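Local coordinates for protein alpha-L-arabinosidase (Xanthomonas axonopodis pv. citri, PDB 6D25) that probably hydrolyses alpha-L-arabinofuranosyl side groups from arabinoxylans, including those on internally di-substituted xylose units, as a trimeric GH51 glycosidase, at residues A[98-103]-A[123-128]; A[210-215]-A[246-251]; A[311-316]-A[363-368]; A[348-353]-A[512-517]; A[395-400]-A[471-476]. All coordinates share one frame; numbering follows the deposited sequence.

Contact 1: residues A[98-103]-A[123-128]; sequences GGCFAD and THWGGV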
# COMPACT_ATOMS: atom_id res chain seq x y z
N GLY A 98 17.64 -3.77 -11.09
CA GLY A 98 17.19 -2.57 -11.75
C GLY A 98 17.40 -1.36 -10.87
O GLY A 98 18.03 -1.51 -9.83
N GLY A 99 16.96 -0.16 -11.28
CA GLY A 99 16.28 0.06 -12.54
C GLY A 99 14.78 -0.17 -12.44
O GLY A 99 14.29 -0.75 -11.46
N CYS A 100 14.07 0.26 -13.49
CA CYS A 100 12.63 0.04 -13.64
C CYS A 100 12.24 -1.44 -13.45
O CYS A 100 11.19 -1.76 -12.89
CB CYS A 100 12.17 0.58 -14.98
SG CYS A 100 12.33 2.40 -15.09
N PHE A 101 13.05 -2.35 -13.97
CA PHE A 101 12.75 -3.79 -13.81
C PHE A 101 12.58 -4.18 -12.34
O PHE A 101 11.72 -5.02 -12.02
CB PHE A 101 13.86 -4.61 -14.45
CG PHE A 101 13.71 -6.10 -14.39
CD1 PHE A 101 13.09 -6.79 -15.43
CD2 PHE A 101 14.25 -6.82 -13.33
CE1 PHE A 101 12.99 -8.17 -15.37
CE2 PHE A 101 14.16 -8.20 -13.30
CZ PHE A 101 13.50 -8.86 -14.32
N ALA A 102 13.31 -3.55 -11.42
CA ALA A 102 13.31 -3.97 -10.02
C ALA A 102 11.97 -3.68 -9.35
O ALA A 102 11.61 -4.39 -8.39
CB ALA A 102 14.44 -3.34 -9.25
N ASP A 103 11.26 -2.65 -9.83
CA ASP A 103 10.00 -2.24 -9.22
C ASP A 103 8.85 -3.18 -9.63
O ASP A 103 7.73 -3.02 -9.13
CB ASP A 103 9.71 -0.77 -9.58
CG ASP A 103 10.87 0.21 -9.25
OD1 ASP A 103 11.38 0.12 -8.06
OD2 ASP A 103 11.27 1.08 -10.21
N THR A 123 8.40 -5.75 -19.26
CA THR A 123 7.42 -4.80 -19.81
C THR A 123 8.10 -3.51 -20.27
O THR A 123 7.72 -2.96 -21.31
CB THR A 123 6.33 -4.45 -18.78
OG1 THR A 123 6.97 -3.82 -17.67
CG2 THR A 123 5.55 -5.65 -18.27
N HIS A 124 9.08 -2.99 -19.53
CA HIS A 124 9.66 -1.68 -19.91
C HIS A 124 10.56 -1.81 -21.16
O HIS A 124 10.69 -0.88 -21.94
CB HIS A 124 10.49 -1.11 -18.78
CG HIS A 124 9.76 -0.87 -17.52
ND1 HIS A 124 9.83 -1.76 -16.44
CD2 HIS A 124 9.00 0.19 -17.14
CE1 HIS A 124 9.03 -1.31 -15.47
NE2 HIS A 124 8.51 -0.09 -15.88
N TRP A 125 11.21 -2.95 -21.35
CA TRP A 125 12.36 -3.03 -22.21
C TRP A 125 12.08 -4.02 -23.35
O TRP A 125 12.66 -5.11 -23.40
CB TRP A 125 13.61 -3.38 -21.37
CG TRP A 125 13.82 -2.44 -20.23
CD1 TRP A 125 13.88 -2.74 -18.89
CD2 TRP A 125 13.99 -1.00 -20.32
NE1 TRP A 125 14.09 -1.62 -18.15
CE2 TRP A 125 14.16 -0.53 -18.99
CE3 TRP A 125 14.01 -0.07 -21.36
CZ2 TRP A 125 14.34 0.83 -18.70
CZ3 TRP A 125 14.17 1.27 -21.08
CH2 TRP A 125 14.33 1.71 -19.76
N GLY A 126 11.13 -3.66 -24.20
CA GLY A 126 10.80 -4.39 -25.40
C GLY A 126 9.60 -5.32 -25.27
O GLY A 126 9.14 -5.87 -26.26
N GLY A 127 9.08 -5.52 -24.07
CA GLY A 127 7.99 -6.46 -23.86
C GLY A 127 8.40 -7.90 -24.19
O GLY A 127 7.56 -8.72 -24.55
N VAL A 128 9.68 -8.22 -24.07
CA VAL A 128 10.21 -9.56 -24.40
C VAL A 128 10.13 -10.47 -23.16
O VAL A 128 10.01 -10.03 -22.02
CB VAL A 128 11.65 -9.46 -24.92
CG1 VAL A 128 11.73 -8.67 -26.23
CG2 VAL A 128 12.61 -8.89 -23.86

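Contact 2: residues A[210-215]-A[246-251]; sequences MRVEYA and YHWTEV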
# COMPACT_ATOMS: atom_id res chain seq x y z
N MET A 210 4.85 8.32 -7.96
CA MET A 210 4.54 8.80 -6.62
C MET A 210 4.95 10.26 -6.44
O MET A 210 6.06 10.64 -6.83
CB MET A 210 5.27 7.95 -5.58
CG MET A 210 4.90 6.49 -5.61
SD MET A 210 5.67 5.62 -4.20
CE MET A 210 5.37 3.91 -4.63
N ARG A 211 4.11 11.05 -5.81
CA ARG A 211 4.54 12.30 -5.19
C ARG A 211 5.52 11.97 -4.05
O ARG A 211 5.38 10.93 -3.39
CB ARG A 211 3.41 13.03 -4.49
CG ARG A 211 2.17 13.35 -5.28
CD ARG A 211 1.15 14.09 -4.40
NE ARG A 211 0.64 13.36 -3.25
CZ ARG A 211 0.56 13.84 -2.00
NH1 ARG A 211 0.94 15.07 -1.69
NH2 ARG A 211 0.14 13.06 -1.02
N VAL A 212 6.48 12.87 -3.81
CA VAL A 212 7.48 12.59 -2.77
C VAL A 212 6.81 12.42 -1.40
O VAL A 212 7.28 11.59 -0.64
CB VAL A 212 8.59 13.64 -2.72
CG1 VAL A 212 8.08 15.02 -2.35
CG2 VAL A 212 9.72 13.19 -1.82
N GLU A 213 5.75 13.15 -1.12
CA GLU A 213 5.09 13.04 0.20
C GLU A 213 4.61 11.59 0.43
O GLU A 213 4.75 11.03 1.55
CB GLU A 213 3.93 14.02 0.33
CG GLU A 213 4.35 15.49 0.34
CD GLU A 213 4.69 16.15 -1.00
OE1 GLU A 213 4.57 15.50 -2.08
OE2 GLU A 213 5.14 17.34 -0.96
N TYR A 214 4.14 10.95 -0.63
CA TYR A 214 3.67 9.56 -0.57
C TYR A 214 4.85 8.61 -0.54
O TYR A 214 4.89 7.67 0.26
CB TYR A 214 2.72 9.28 -1.75
CG TYR A 214 2.15 7.89 -1.79
CD1 TYR A 214 1.47 7.35 -0.71
CD2 TYR A 214 2.26 7.12 -2.93
CE1 TYR A 214 0.95 6.05 -0.74
CE2 TYR A 214 1.71 5.85 -3.00
CZ TYR A 214 1.06 5.30 -1.90
OH TYR A 214 0.49 4.06 -1.98
N ALA A 215 5.84 8.85 -1.38
CA ALA A 215 7.03 8.01 -1.44
C ALA A 215 7.75 7.98 -0.08
O ALA A 215 8.32 6.96 0.26
CB ALA A 215 7.97 8.50 -2.51
N TYR A 246 14.58 19.30 -6.48
CA TYR A 246 15.03 19.67 -5.15
C TYR A 246 13.93 19.43 -4.12
O TYR A 246 14.22 19.10 -2.97
CB TYR A 246 15.55 21.11 -5.15
CG TYR A 246 16.73 21.27 -6.10
CD1 TYR A 246 17.83 20.43 -5.99
CD2 TYR A 246 16.72 22.21 -7.12
CE1 TYR A 246 18.91 20.53 -6.86
CE2 TYR A 246 17.79 22.31 -8.02
CZ TYR A 246 18.88 21.45 -7.90
OH TYR A 246 19.96 21.52 -8.77
N HIS A 247 12.67 19.58 -4.54
CA HIS A 247 11.57 19.33 -3.63
C HIS A 247 11.60 17.87 -3.16
O HIS A 247 11.31 17.59 -1.99
CB HIS A 247 10.24 19.71 -4.29
CG HIS A 247 9.07 19.44 -3.40
ND1 HIS A 247 8.82 20.17 -2.25
CD2 HIS A 247 8.09 18.50 -3.47
CE1 HIS A 247 7.68 19.73 -1.72
NE2 HIS A 247 7.22 18.69 -2.44
N TRP A 248 11.94 16.95 -4.02
CA TRP A 248 12.02 15.55 -3.66
C TRP A 248 13.06 15.34 -2.54
O TRP A 248 12.77 14.72 -1.50
CB TRP A 248 12.36 14.70 -4.88
CG TRP A 248 12.26 13.23 -4.61
CD1 TRP A 248 13.10 12.45 -3.87
CD2 TRP A 248 11.15 12.40 -4.98
NE1 TRP A 248 12.60 11.18 -3.81
CE2 TRP A 248 11.41 11.12 -4.47
CE3 TRP A 248 9.97 12.62 -5.69
CZ2 TRP A 248 10.53 10.05 -4.66
CZ3 TRP A 248 9.09 11.57 -5.86
CH2 TRP A 248 9.39 10.31 -5.37
N THR A 249 14.26 15.89 -2.74
CA THR A 249 15.30 15.75 -1.71
C THR A 249 14.85 16.38 -0.39
O THR A 249 15.07 15.80 0.65
CB THR A 249 16.59 16.44 -2.18
OG1 THR A 249 16.93 15.87 -3.43
CG2 THR A 249 17.73 16.26 -1.21
N GLU A 250 14.28 17.57 -0.44
CA GLU A 250 13.82 18.28 0.74
C GLU A 250 12.86 17.38 1.55
O GLU A 250 13.00 17.25 2.77
CB GLU A 250 13.16 19.59 0.31
CG GLU A 250 12.46 20.30 1.43
CD GLU A 250 13.37 21.09 2.34
OE1 GLU A 250 14.45 21.51 1.89
OE2 GLU A 250 12.96 21.30 3.51
N VAL A 251 11.84 16.82 0.89
CA VAL A 251 10.84 16.07 1.62
C VAL A 251 11.42 14.74 2.09
O VAL A 251 11.16 14.35 3.23
CB VAL A 251 9.55 15.88 0.80
CG1 VAL A 251 8.57 14.96 1.49
CG2 VAL A 251 8.92 17.24 0.52

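Contact 3: residues A[311-316]-A[363-368]; sequences KYDPAK and AERVRM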
# COMPACT_ATOMS: atom_id res chain seq x y z
N LYS A 311 20.93 20.47 5.60
CA LYS A 311 19.97 21.10 6.51
C LYS A 311 19.42 20.06 7.48
O LYS A 311 19.16 20.41 8.59
CB LYS A 311 18.75 21.67 5.77
CG LYS A 311 19.06 22.75 4.76
CD LYS A 311 17.84 23.11 3.92
CE LYS A 311 16.49 23.02 4.63
NZ LYS A 311 15.44 23.60 3.76
N TYR A 312 19.21 18.83 7.03
CA TYR A 312 18.57 17.81 7.86
C TYR A 312 19.61 16.84 8.44
O TYR A 312 19.34 16.22 9.45
CB TYR A 312 17.52 17.05 7.05
CG TYR A 312 16.38 17.96 6.66
CD1 TYR A 312 15.48 18.40 7.61
CD2 TYR A 312 16.29 18.48 5.37
CE1 TYR A 312 14.47 19.30 7.30
CE2 TYR A 312 15.28 19.36 5.05
CZ TYR A 312 14.36 19.76 6.01
OH TYR A 312 13.37 20.64 5.68
N ASP A 313 20.77 16.76 7.79
CA ASP A 313 21.80 15.78 8.14
C ASP A 313 23.17 16.48 8.06
O ASP A 313 23.99 16.16 7.21
CB ASP A 313 21.70 14.59 7.20
CG ASP A 313 22.84 13.59 7.34
OD1 ASP A 313 23.24 13.33 8.48
OD2 ASP A 313 23.31 13.12 6.30
N PRO A 314 23.39 17.48 8.93
CA PRO A 314 24.63 18.27 8.90
C PRO A 314 25.89 17.41 9.13
O PRO A 314 26.94 17.76 8.65
CB PRO A 314 24.49 19.33 9.98
CG PRO A 314 23.44 18.78 10.90
CD PRO A 314 22.53 17.96 10.02
N ALA A 315 25.77 16.28 9.82
CA ALA A 315 26.95 15.42 10.05
C ALA A 315 27.26 14.55 8.82
O ALA A 315 28.24 13.83 8.85
CB ALA A 315 26.71 14.56 11.26
N LYS A 316 26.40 14.55 7.78
CA LYS A 316 26.63 13.78 6.57
C LYS A 316 26.62 12.27 6.85
O LYS A 316 27.35 11.50 6.19
CB LYS A 316 27.92 14.19 5.86
CG LYS A 316 28.10 15.69 5.66
CD LYS A 316 29.27 15.99 4.72
CE LYS A 316 29.63 17.46 4.72
NZ LYS A 316 30.33 17.79 5.98
N ALA A 363 33.57 14.27 -2.09
CA ALA A 363 33.77 12.90 -1.56
C ALA A 363 33.23 12.77 -0.14
O ALA A 363 33.02 11.65 0.30
CB ALA A 363 35.25 12.56 -1.59
N GLU A 364 33.06 13.85 0.61
CA GLU A 364 32.50 13.68 1.97
C GLU A 364 31.03 13.25 1.92
O GLU A 364 30.59 12.47 2.79
CB GLU A 364 32.67 14.89 2.89
CG GLU A 364 32.51 16.22 2.21
CD GLU A 364 33.70 16.61 1.32
OE1 GLU A 364 33.50 16.70 0.04
OE2 GLU A 364 34.86 16.76 1.91
N ARG A 365 30.30 13.70 0.91
CA ARG A 365 28.86 13.40 0.85
C ARG A 365 28.57 12.32 -0.19
O ARG A 365 27.77 11.43 0.06
CB ARG A 365 28.09 14.68 0.54
CG ARG A 365 26.59 14.46 0.34
CD ARG A 365 25.79 14.06 1.58
NE ARG A 365 25.58 15.18 2.47
CZ ARG A 365 24.84 15.11 3.58
NH1 ARG A 365 24.28 13.95 3.91
NH2 ARG A 365 24.66 16.19 4.34
N VAL A 366 29.18 12.43 -1.38
CA VAL A 366 28.94 11.48 -2.44
C VAL A 366 29.87 10.29 -2.24
O VAL A 366 31.11 10.41 -2.47
CB VAL A 366 29.13 12.10 -3.83
CG1 VAL A 366 28.83 11.08 -4.92
CG2 VAL A 366 28.25 13.33 -4.02
N ARG A 367 29.30 9.17 -1.80
CA ARG A 367 30.13 8.05 -1.38
C ARG A 367 29.78 6.77 -2.16
O ARG A 367 30.41 5.73 -1.91
CB ARG A 367 29.97 7.82 0.13
CG ARG A 367 30.38 9.03 0.95
CD ARG A 367 30.57 8.80 2.43
NE ARG A 367 29.41 8.42 3.15
CZ ARG A 367 28.68 9.22 3.94
NH1 ARG A 367 27.73 8.65 4.65
NH2 ARG A 367 28.88 10.53 4.00
N MET A 368 28.86 6.85 -3.09
CA MET A 368 28.55 5.75 -4.01
C MET A 368 28.05 6.34 -5.34
O MET A 368 27.38 7.38 -5.35
CB MET A 368 27.43 4.85 -3.47
CG MET A 368 27.73 4.23 -2.10
SD MET A 368 26.35 3.18 -1.52
CE MET A 368 26.49 1.85 -2.73

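Contact 4: residues A[348-353]-A[512-517]; sequences DALVAS and HSIVML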
# COMPACT_ATOMS: atom_id res chain seq x y z
N ASP A 348 32.35 9.57 -24.79
CA ASP A 348 31.87 8.84 -23.59
C ASP A 348 33.01 8.69 -22.57
O ASP A 348 32.76 8.79 -21.36
CB ASP A 348 31.23 7.52 -23.99
CG ASP A 348 30.03 7.78 -24.88
OD1 ASP A 348 29.06 8.39 -24.36
OD2 ASP A 348 30.10 7.49 -26.11
N ALA A 349 34.23 8.47 -23.05
CA ALA A 349 35.39 8.44 -22.12
C ALA A 349 35.48 9.77 -21.37
O ALA A 349 35.65 9.76 -20.14
CB ALA A 349 36.64 8.16 -22.87
N LEU A 350 35.40 10.89 -22.10
CA LEU A 350 35.49 12.19 -21.41
C LEU A 350 34.32 12.38 -20.43
O LEU A 350 34.51 12.98 -19.35
CB LEU A 350 35.57 13.34 -22.42
CG LEU A 350 37.01 13.70 -22.82
CD1 LEU A 350 37.60 12.70 -23.81
CD2 LEU A 350 37.11 15.07 -23.39
N VAL A 351 33.12 11.92 -20.80
CA VAL A 351 32.00 11.99 -19.88
C VAL A 351 32.38 11.29 -18.57
O VAL A 351 32.17 11.84 -17.48
CB VAL A 351 30.70 11.42 -20.48
CG1 VAL A 351 29.67 11.11 -19.42
CG2 VAL A 351 30.13 12.38 -21.52
N ALA A 352 32.95 10.09 -18.67
CA ALA A 352 33.32 9.36 -17.45
C ALA A 352 34.40 10.11 -16.66
O ALA A 352 34.28 10.22 -15.43
CB ALA A 352 33.76 7.96 -17.81
N SER A 353 35.46 10.63 -17.31
CA SER A 353 36.53 11.28 -16.55
C SER A 353 36.00 12.53 -15.85
O SER A 353 36.34 12.78 -14.68
CB SER A 353 37.77 11.60 -17.38
OG SER A 353 37.46 12.54 -18.38
N HIS A 512 41.13 16.82 -26.95
CA HIS A 512 40.23 15.70 -26.76
C HIS A 512 40.96 14.48 -26.16
O HIS A 512 40.95 13.38 -26.73
CB HIS A 512 39.50 15.37 -28.07
CG HIS A 512 40.34 14.98 -29.25
ND1 HIS A 512 40.47 15.81 -30.34
CD2 HIS A 512 41.01 13.85 -29.56
CE1 HIS A 512 41.19 15.21 -31.28
NE2 HIS A 512 41.56 14.02 -30.82
N SER A 513 41.52 14.66 -24.96
CA SER A 513 42.33 13.62 -24.37
C SER A 513 42.14 13.63 -22.84
O SER A 513 41.78 14.64 -22.24
CB SER A 513 43.80 13.75 -24.76
OG SER A 513 44.43 14.80 -24.04
N ILE A 514 42.41 12.46 -22.26
CA ILE A 514 42.46 12.24 -20.86
C ILE A 514 43.84 11.70 -20.50
O ILE A 514 44.27 10.72 -21.10
CB ILE A 514 41.39 11.22 -20.43
CG1 ILE A 514 39.98 11.66 -20.84
CG2 ILE A 514 41.44 10.95 -18.92
CD1 ILE A 514 39.01 10.50 -20.91
N VAL A 515 44.50 12.27 -19.51
CA VAL A 515 45.75 11.67 -19.01
C VAL A 515 45.58 11.39 -17.51
O VAL A 515 44.86 12.10 -16.79
CB VAL A 515 46.98 12.55 -19.27
CG1 VAL A 515 47.16 12.83 -20.76
CG2 VAL A 515 46.93 13.86 -18.50
N MET A 516 46.23 10.32 -17.07
CA MET A 516 46.37 9.98 -15.68
C MET A 516 47.87 9.91 -15.37
O MET A 516 48.57 9.11 -15.98
CB MET A 516 45.67 8.67 -15.33
CG MET A 516 45.74 8.30 -13.87
SD MET A 516 44.90 9.46 -12.77
CE MET A 516 43.20 9.05 -13.15
N LEU A 517 48.33 10.80 -14.51
CA LEU A 517 49.75 10.97 -14.17
C LEU A 517 50.03 10.42 -12.78
O LEU A 517 49.21 10.60 -11.88
CB LEU A 517 50.10 12.45 -14.18
CG LEU A 517 49.75 13.19 -15.47
CD1 LEU A 517 50.17 14.65 -15.37
CD2 LEU A 517 50.41 12.53 -16.66

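Contact 5: residues A[395-400]-A[471-476]; sequences YHVFAL and QILTAP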
# COMPACT_ATOMS: atom_id res chain seq x y z
N TYR A 395 35.24 1.89 -20.32
CA TYR A 395 35.96 0.87 -19.54
C TYR A 395 37.36 1.35 -19.20
O TYR A 395 37.83 1.20 -18.06
CB TYR A 395 36.04 -0.44 -20.32
CG TYR A 395 36.85 -1.53 -19.68
CD1 TYR A 395 38.21 -1.65 -19.86
CD2 TYR A 395 36.24 -2.47 -18.87
CE1 TYR A 395 38.96 -2.65 -19.25
CE2 TYR A 395 36.96 -3.50 -18.28
CZ TYR A 395 38.33 -3.60 -18.48
OH TYR A 395 39.02 -4.63 -17.88
N HIS A 396 38.05 1.88 -20.22
CA HIS A 396 39.44 2.30 -20.05
C HIS A 396 39.52 3.47 -19.06
O HIS A 396 40.53 3.59 -18.36
CB HIS A 396 40.06 2.66 -21.39
CG HIS A 396 40.16 1.49 -22.31
ND1 HIS A 396 40.74 0.29 -21.92
CD2 HIS A 396 39.75 1.31 -23.59
CE1 HIS A 396 40.74 -0.55 -22.94
NE2 HIS A 396 40.09 0.04 -23.95
N VAL A 397 38.49 4.30 -18.97
CA VAL A 397 38.53 5.38 -17.97
C VAL A 397 38.37 4.80 -16.55
O VAL A 397 39.09 5.21 -15.62
CB VAL A 397 37.49 6.47 -18.27
CG1 VAL A 397 37.63 7.60 -17.25
CG2 VAL A 397 37.64 7.02 -19.67
N PHE A 398 37.48 3.83 -16.37
CA PHE A 398 37.40 3.10 -15.08
C PHE A 398 38.77 2.50 -14.73
O PHE A 398 39.20 2.61 -13.56
CB PHE A 398 36.32 2.02 -15.10
CG PHE A 398 34.92 2.56 -14.86
CD1 PHE A 398 34.27 3.32 -15.81
CD2 PHE A 398 34.28 2.33 -13.65
CE1 PHE A 398 33.00 3.82 -15.57
CE2 PHE A 398 33.01 2.83 -13.41
CZ PHE A 398 32.37 3.57 -14.36
N ALA A 399 39.45 1.90 -15.72
CA ALA A 399 40.79 1.34 -15.50
C ALA A 399 41.78 2.45 -15.10
O ALA A 399 42.50 2.30 -14.13
CB ALA A 399 41.28 0.62 -16.74
N LEU A 400 41.79 3.57 -15.80
CA LEU A 400 42.76 4.66 -15.52
C LEU A 400 42.55 5.20 -14.10
O LEU A 400 43.51 5.59 -13.47
CB LEU A 400 42.62 5.82 -16.51
CG LEU A 400 43.23 5.56 -17.90
CD1 LEU A 400 42.97 6.73 -18.85
CD2 LEU A 400 44.71 5.22 -17.86
N GLN A 471 49.58 7.72 -18.43
CA GLN A 471 48.88 7.15 -19.55
C GLN A 471 47.94 8.18 -20.17
O GLN A 471 47.46 9.08 -19.49
CB GLN A 471 48.07 5.94 -19.06
CG GLN A 471 48.92 4.79 -18.56
CD GLN A 471 49.36 3.86 -19.66
OE1 GLN A 471 48.57 3.20 -20.37
NE2 GLN A 471 50.67 3.76 -19.82
N ILE A 472 47.69 8.03 -21.46
CA ILE A 472 46.81 8.92 -22.22
C ILE A 472 45.78 8.08 -22.94
O ILE A 472 46.11 7.08 -23.55
CB ILE A 472 47.57 9.85 -23.20
CG1 ILE A 472 46.59 10.78 -23.92
CG2 ILE A 472 48.46 9.07 -24.17
CD1 ILE A 472 47.25 11.96 -24.61
N LEU A 473 44.54 8.54 -22.85
CA LEU A 473 43.44 8.02 -23.63
C LEU A 473 42.96 9.11 -24.59
O LEU A 473 42.50 10.17 -24.14
CB LEU A 473 42.33 7.58 -22.69
CG LEU A 473 41.17 6.82 -23.35
CD1 LEU A 473 41.68 5.47 -23.92
CD2 LEU A 473 40.10 6.53 -22.30
N THR A 474 43.14 8.84 -25.88
CA THR A 474 42.76 9.75 -26.94
C THR A 474 42.55 8.91 -28.21
O THR A 474 42.61 7.66 -28.17
CB THR A 474 43.78 10.90 -27.11
OG1 THR A 474 43.24 11.91 -27.97
CG2 THR A 474 45.10 10.45 -27.66
N ALA A 475 42.29 9.59 -29.29
CA ALA A 475 42.13 8.98 -30.60
C ALA A 475 42.33 10.08 -31.64
O ALA A 475 42.26 11.26 -31.29
CB ALA A 475 40.77 8.31 -30.74
N PRO A 476 42.54 9.71 -32.89
CA PRO A 476 42.76 10.72 -33.93
C PRO A 476 41.52 11.60 -34.16
O PRO A 476 41.68 12.80 -34.39
CB PRO A 476 43.14 9.91 -35.19
CG PRO A 476 43.46 8.51 -34.67
CD PRO A 476 42.63 8.34 -33.42

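Contact 1: residues A[98-103]-A[123-128]
C100 and H124 mark the nearest approach of two loop backbones, their CA atoms 7.1 Å apart. The first loop, after barrel strand 93-96, carries a cis peptide between G98 and G99, after which residues 100-103 adopt helical backbone angles and A102 N bonds back to G99 O. No hydrogen bond joins the two segments. The C100 methylene sits over the middle of the imidazole in a CH-pi contact, CB being 3.6 Å from the centroid of the H124 ring and only 6° off its normal. C100 SG, disulfide-bonded to C206, is above the same face. The H124 ring is thus sandwiched, because T123 OG1 lies on its opposite face, 3.7 Å from the plane and toward the rim. W125 comes in beside H124, and its NE1 is 4.3 Å from C100 CB. That indole nitrogen and F101 N both donate to E54 OE2, so a single carboxylate oxygen ties the two loops together. A glycerol hydrogen-bonded to C100 N, probably from the crystallisation liquor, is consistent with a pocket here. The chemistry implies loops joined by C100 packing on the H124 face and by a shared acidic acceptor; the disulfide probably helps hold C100 in place.

Contact 2: residues A[210-215]-A[246-251]
V212 and W248 form the centre of a mostly apolar helix-to-helix contact on the outside of the catalytic barrel, where the first turn of helix 212-224 meets the start of helix 246-256. V212 CG2 stands over the face of the indole, 3.6 Å from the centroid of the five-membered ring of W248, while V212 CB lies 3.4 Å from W248 CE3. The other branch is turned to a different neighbour: with chi1 at 63°, CG1 falls between the backbone N and the carbonyl carbon and packs 3.6 Å from V251 CB. M210 O meets the indole at its edge, in the ring plane, and A215 CB touches W248 CH2 from further along the helix. These are consecutive helices of a beta/alpha barrel, one following strand 196-199 and the other strand 235-238. W248 NE1 donates to P239 O, which helps hold the rotation of the ring. Toward the solvent side, H247 NE2 donates to E213 OE2 over 2.9 Å. The carboxylate is met on its syn side, 27° out of its plane, whereas the oxygen lies close to the imidazole plane. R211, the N-cap residue of helix 212-224, turns away and pairs through NE with D217 of the second subunit.

Contact 3: residues A[311-316]-A[363-368]
R365 grips D313 end-on with two nitrogens. NH1 makes a salt bridge of 2.7 Å to D313 OD2, approaching on the anti side of the carboxylate, and NH2 donates to D313 O over 2.9 Å. The carboxylate and guanidinium planes are 71° apart. D313 O also accepts from K316 N, which reaches it from the other face of the carbonyl plane. A second arginine bridges the segments differently: R367 NH2 gives one hydrogen bond of 2.8 Å to K316 O and another to E364 O, and both acceptors lie in the guanidinium plane. Around these bonds the packing is largely that of K316. Its CA rests on one face of the R365 guanidinium, toward the rim and 3.4 Å above the plane, its CG is 3.7 Å from R365 NH2, and its CD runs alongside E364 CB. Beyond the pair, D313 OD2 accepts from V318 N, and R365 NH2 has D310 as a further acidic partner, so the buried charges are probably well balanced. D313 to K316 is a type I beta turn, and the two segments lead into neighbouring parallel strands, 319-325 and 366-371: two helix-to-strand loops meeting at the N-terminal ends of the strands of a beta/alpha barrel.

Contact 4: residues A[348-353]-A[512-517]
S353 OG lies against I514, 3.6 Å from its CD1, and shares a hydrogen bond with T446 OG1 on the neighbouring strand 441-447; L350 O, 3.1 Å from S353 OG, is a second possible partner. The hydroxyl thereby stitches a barrel helix to a beta-sandwich, for helix 346-361 belongs to the beta/alpha barrel and strand 513-519 to the C-terminal sandwich sheet. Their axes pass 8.9 Å apart at 46°. I514 carries most of the contact from the strand side. It holds CG1 anti to its carbonyl carbon (chi1 -56°), and its extended tip, CD1, enters the surface made by A349, L350 and S353. There it is 3.5 Å from A349 O, a carbonyl oxygen already used by S353 N within the helix, and 3.9 Å from A349 CB. The shorter branch, CG2, meets S353 CB instead. H512 and S513 both face N447 in a G1 beta bulge, and the imidazole of H512 turns from the helix to where NE2 bonds A475 O and ND1 bonds A450 O. L350, also covered by W288 and L292 of helix 285-312, slides past I514 in the opposite direction, bringing L350 CD1 to 3.9 Å from I514 CD1.

Contact 5: residues A[395-400]-A[471-476]
L473 is directed toward the helix and fits between H396, V397 and L400, making it the main side chain in this contact. Here helix 393-400 of the barrel domain packs against strand 468-473 of the C-terminal beta-sandwich, a helix-on-sheet packing in which the two run nearly antiparallel, with axes 10.0 Å apart and 158° between their directions. The register follows from that: H396 is nearest L473, and L400, one turn later, is nearest Q471, two residues earlier. Strand alternation turns L473 and Q471 to the helix and I472 to the other side.

L473 reaches out because its CG is anti to the backbone N (chi1 -171°), which puts the forked end deep among the helix side chains. Its CD2 touches V397 CG2 at 3.6 Å, the two side chains meeting at about a right angle, so that V397 comes in from the flank. The same methyl lies 4.0 Å from H396 CB; the histidine contributes its methylene and not its ring. V397 has neighbours beyond the pair as well, A349 and A352 of helix 346-361 among them, so L473 enters an apolar layer shared by two helices.

L400 divides its two methyls between the strand residues. The L400 and L473 side chains cross obliquely, with L400 CD1 4.0 Å from L473 CB. L400 and Q471 meet at about a right angle, and Q471 offers its CB. No polar bond crosses between helix and strand, and the closest approach at this end is L400 CD2 to Q471 CB, 3.6 Å.

In the fold
The five contacts trace a two-domain chain. Contacts 1, 2 and 3 come in series and belong to the beta/alpha barrel; contacts 1 and 2, with centres 23 Å apart, both touch the second subunit of the trimer. Contacts 2 and 3 meet directly through a salt bridge between E250 and K311, linking helices 246-256 and 285-312. Contacts 4 and 5 have centres 6 Å apart. Both lie across the chain's centre from contacts 1 and 2. They share the sandwich sheet through neighbouring strands 513-519 and 468-473, and contact 5 is nested inside the loop that contact 4 closes. Together these two pack adjacent barrel helices onto the C-terminal sheet, joining the domains.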